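Local atomic coordinates of siroheme decarboxylase (Hydrogenobacter thermophilus, PDB entry 4CH7), a protein that catalyses the decarboxylation of siroheme to didecarboxysiroheme, a step in the biosynthesis of heme d1. Residues Trp239-Glu243 against Asp244-Glu248. Numbering follows the deposited sequence.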
loop_
_atom_site.group_PDB
_atom_site.type_symbol
_atom_site.label_atom_id
_atom_site.label_comp_id
_atom_site.label_asym_id
_atom_site.label_seq_id
_atom_site.Cartn_x
_atom_site.Cartn_y
_atom_site.Cartn_z
ATOM N N TRP A 239 16.725 -6.552 -8.402
ATOM C CA TRP A 239 17.340 -7.359 -9.447
ATOM C C TRP A 239 17.300 -6.670 -10.804
ATOM O O TRP A 239 16.322 -6.001 -11.145
ATOM C CB TRP A 239 16.628 -8.712 -9.544
ATOM C CG TRP A 239 16.533 -9.429 -8.228
ATOM C CD1 TRP A 239 15.644 -9.184 -7.223
ATOM C CD2 TRP A 239 17.359 -10.511 -7.779
ATOM N NE1 TRP A 239 15.870 -10.044 -6.174
ATOM C CE2 TRP A 239 16.918 -10.869 -6.490
ATOM C CE3 TRP A 239 18.428 -11.213 -8.341
ATOM C CZ2 TRP A 239 17.513 -11.900 -5.756
ATOM C CZ3 TRP A 239 19.020 -12.230 -7.611
ATOM C CH2 TRP A 239 18.561 -12.565 -6.334
ATOM N N GLU A 240 18.370 -6.832 -11.576
ATOM C CA GLU A 240 18.355 -6.415 -12.970
ATOM C C GLU A 240 18.049 -7.629 -13.835
ATOM O O GLU A 240 18.856 -8.557 -13.930
ATOM C CB GLU A 240 19.688 -5.792 -13.377
ATOM C CG GLU A 240 19.720 -5.303 -14.817
ATOM C CD GLU A 240 21.017 -4.608 -15.166
ATOM O OE1 GLU A 240 21.633 -4.008 -14.260
ATOM O OE2 GLU A 240 21.423 -4.669 -16.344
ATOM N N VAL A 241 16.871 -7.624 -14.448
ATOM C CA VAL A 241 16.393 -8.763 -15.217
ATOM C C VAL A 241 15.951 -8.306 -16.600
ATOM O O VAL A 241 15.266 -7.291 -16.724
ATOM C CB VAL A 241 15.202 -9.447 -14.512
ATOM C CG1 VAL A 241 14.777 -10.703 -15.261
ATOM C CG2 VAL A 241 15.553 -9.782 -13.076
ATOM N N PRO A 242 16.355 -9.043 -17.650
ATOM C CA PRO A 242 15.809 -8.780 -18.987
ATOM C C PRO A 242 14.287 -8.919 -18.977
ATOM O O PRO A 242 13.772 -9.927 -18.495
ATOM C CB PRO A 242 16.451 -9.871 -19.857
ATOM C CG PRO A 242 17.012 -10.893 -18.891
ATOM C CD PRO A 242 17.376 -10.106 -17.668
ATOM N N GLU A 243 13.590 -7.918 -19.508
ATOM C CA GLU A 243 12.138 -7.800 -19.367
ATOM C C GLU A 243 11.357 -8.958 -19.985
ATOM O O GLU A 243 10.189 -9.169 -19.657
ATOM C CB GLU A 243 11.658 -6.484 -19.977
ATOM C CG GLU A 243 12.725 -5.406 -20.050
ATOM C CD GLU A 243 12.394 -4.348 -21.081
ATOM O OE1 GLU A 243 11.299 -4.430 -21.678
ATOM O OE2 GLU A 243 13.227 -3.443 -21.299
ATOM N N ASP A 244 11.994 -9.698 -20.887
ATOM C CA ASP A 244 11.371 -10.869 -21.489
ATOM C C ASP A 244 11.544 -12.083 -20.581
ATOM O O ASP A 244 11.248 -13.216 -20.968
ATOM C CB ASP A 244 11.965 -11.141 -22.874
ATOM C CG ASP A 244 13.470 -11.335 -22.838
ATOM O OD1 ASP A 244 14.094 -11.004 -21.808
ATOM O OD2 ASP A 244 14.033 -11.808 -23.847
ATOM N N ALA A 245 12.026 -11.830 -19.367
ATOM C CA ALA A 245 12.285 -12.881 -18.392
ATOM C C ALA A 245 11.729 -12.536 -17.008
ATOM O O ALA A 245 11.592 -13.416 -16.162
ATOM C CB ALA A 245 13.782 -13.170 -18.308
ATOM N N ILE A 246 11.412 -11.258 -16.788
ATOM C CA ILE A 246 10.898 -10.792 -15.495
ATOM C C ILE A 246 9.639 -11.534 -15.037
ATOM O O ILE A 246 9.449 -11.758 -13.840
ATOM C CB ILE A 246 10.612 -9.266 -15.491
ATOM C CG1 ILE A 246 9.633 -8.882 -16.604
ATOM C CG2 ILE A 246 11.901 -8.470 -15.617
ATOM C CD1 ILE A 246 9.495 -7.388 -16.812
ATOM N N GLU A 247 8.786 -11.909 -15.987
ATOM C CA GLU A 247 7.599 -12.704 -15.681
ATOM C C GLU A 247 7.996 -14.037 -15.059
ATOM O O GLU A 247 7.638 -14.324 -13.917
ATOM C CB GLU A 247 6.756 -12.945 -16.938
ATOM C CG GLU A 247 5.664 -11.909 -17.181
ATOM C CD GLU A 247 4.702 -12.320 -18.281
ATOM O OE1 GLU A 247 4.783 -13.477 -18.748
ATOM O OE2 GLU A 247 3.862 -11.486 -18.678
ATOM N N GLU A 248 8.735 -14.842 -15.817
ATOM C CA GLU A 248 9.229 -16.129 -15.336
ATOM C C GLU A 248 10.014 -15.988 -14.033
ATOM O O GLU A 248 9.744 -16.696 -13.061
ATOM C CB GLU A 248 10.112 -16.797 -16.393
ATOM C CG GLU A 248 10.778 -18.077 -15.907
ATOM C CD GLU A 248 12.179 -18.258 -16.454
ATOM O OE1 GLU A 248 12.518 -17.604 -17.462
ATOM O OE2 GLU A 248 12.944 -19.054 -15.874
#
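Val241 and Ile246 meet at the tight end of this strand-to-helix turn, where the CG2 methyl of Ile246 packs against the branch point and CG1 of Val241, 3.6 Å from Val241 CB and 3.7 Å from Val241 CG1. Val241 is buried, its side chain also touching Leu275 and Leu300, while its O accepts a bond from Asn274 ND2. With chi1 at 57°, Ile246 turns CG1 to within 3.1 Å of Glu243 O, and the extended chain beyond carries CD1 alongside the Glu243 backbone. Cutting Ile246 back to an alanine here removes CG1, CG2 and CD1, and is likely to leave a gap beside Val241 CB and take this apolar contact from Glu243 O.

Residues Pro242-Ala245 form a type I beta turn, as the helical-side backbone angles of Glu243 and Asp244 and the bond from Ala245 N to Pro242 O (2.7 Å) indicate. That bond is bent, with an N-H...O angle of 135° and the donor 35° above the carbonyl plane. A second, weak bond reaches Pro242 O from Ile246 N at 3.2 Å.

Toward solvent, Pro242, Glu243 and Asp244 are exposed. Pro242 CG and Ala245 CB are 4.0 Å apart, a marginal apolar touch. Asp244 OD1 comes close to Pro242 CB (3.3 Å) without a polar bond. Glu243 CB still touches Ile246 CD1, while the extended chain beyond makes no contact with 244-248.

Ala245, the N-cap residue, has no polar side chain with which to cap helix 246-254. The chemistry is consistent with a junction between strand 233-239 and this helix of the AsnC-like domain held locally by the two backbone bonds to Pro242 O and the Val241-Ile246 packing.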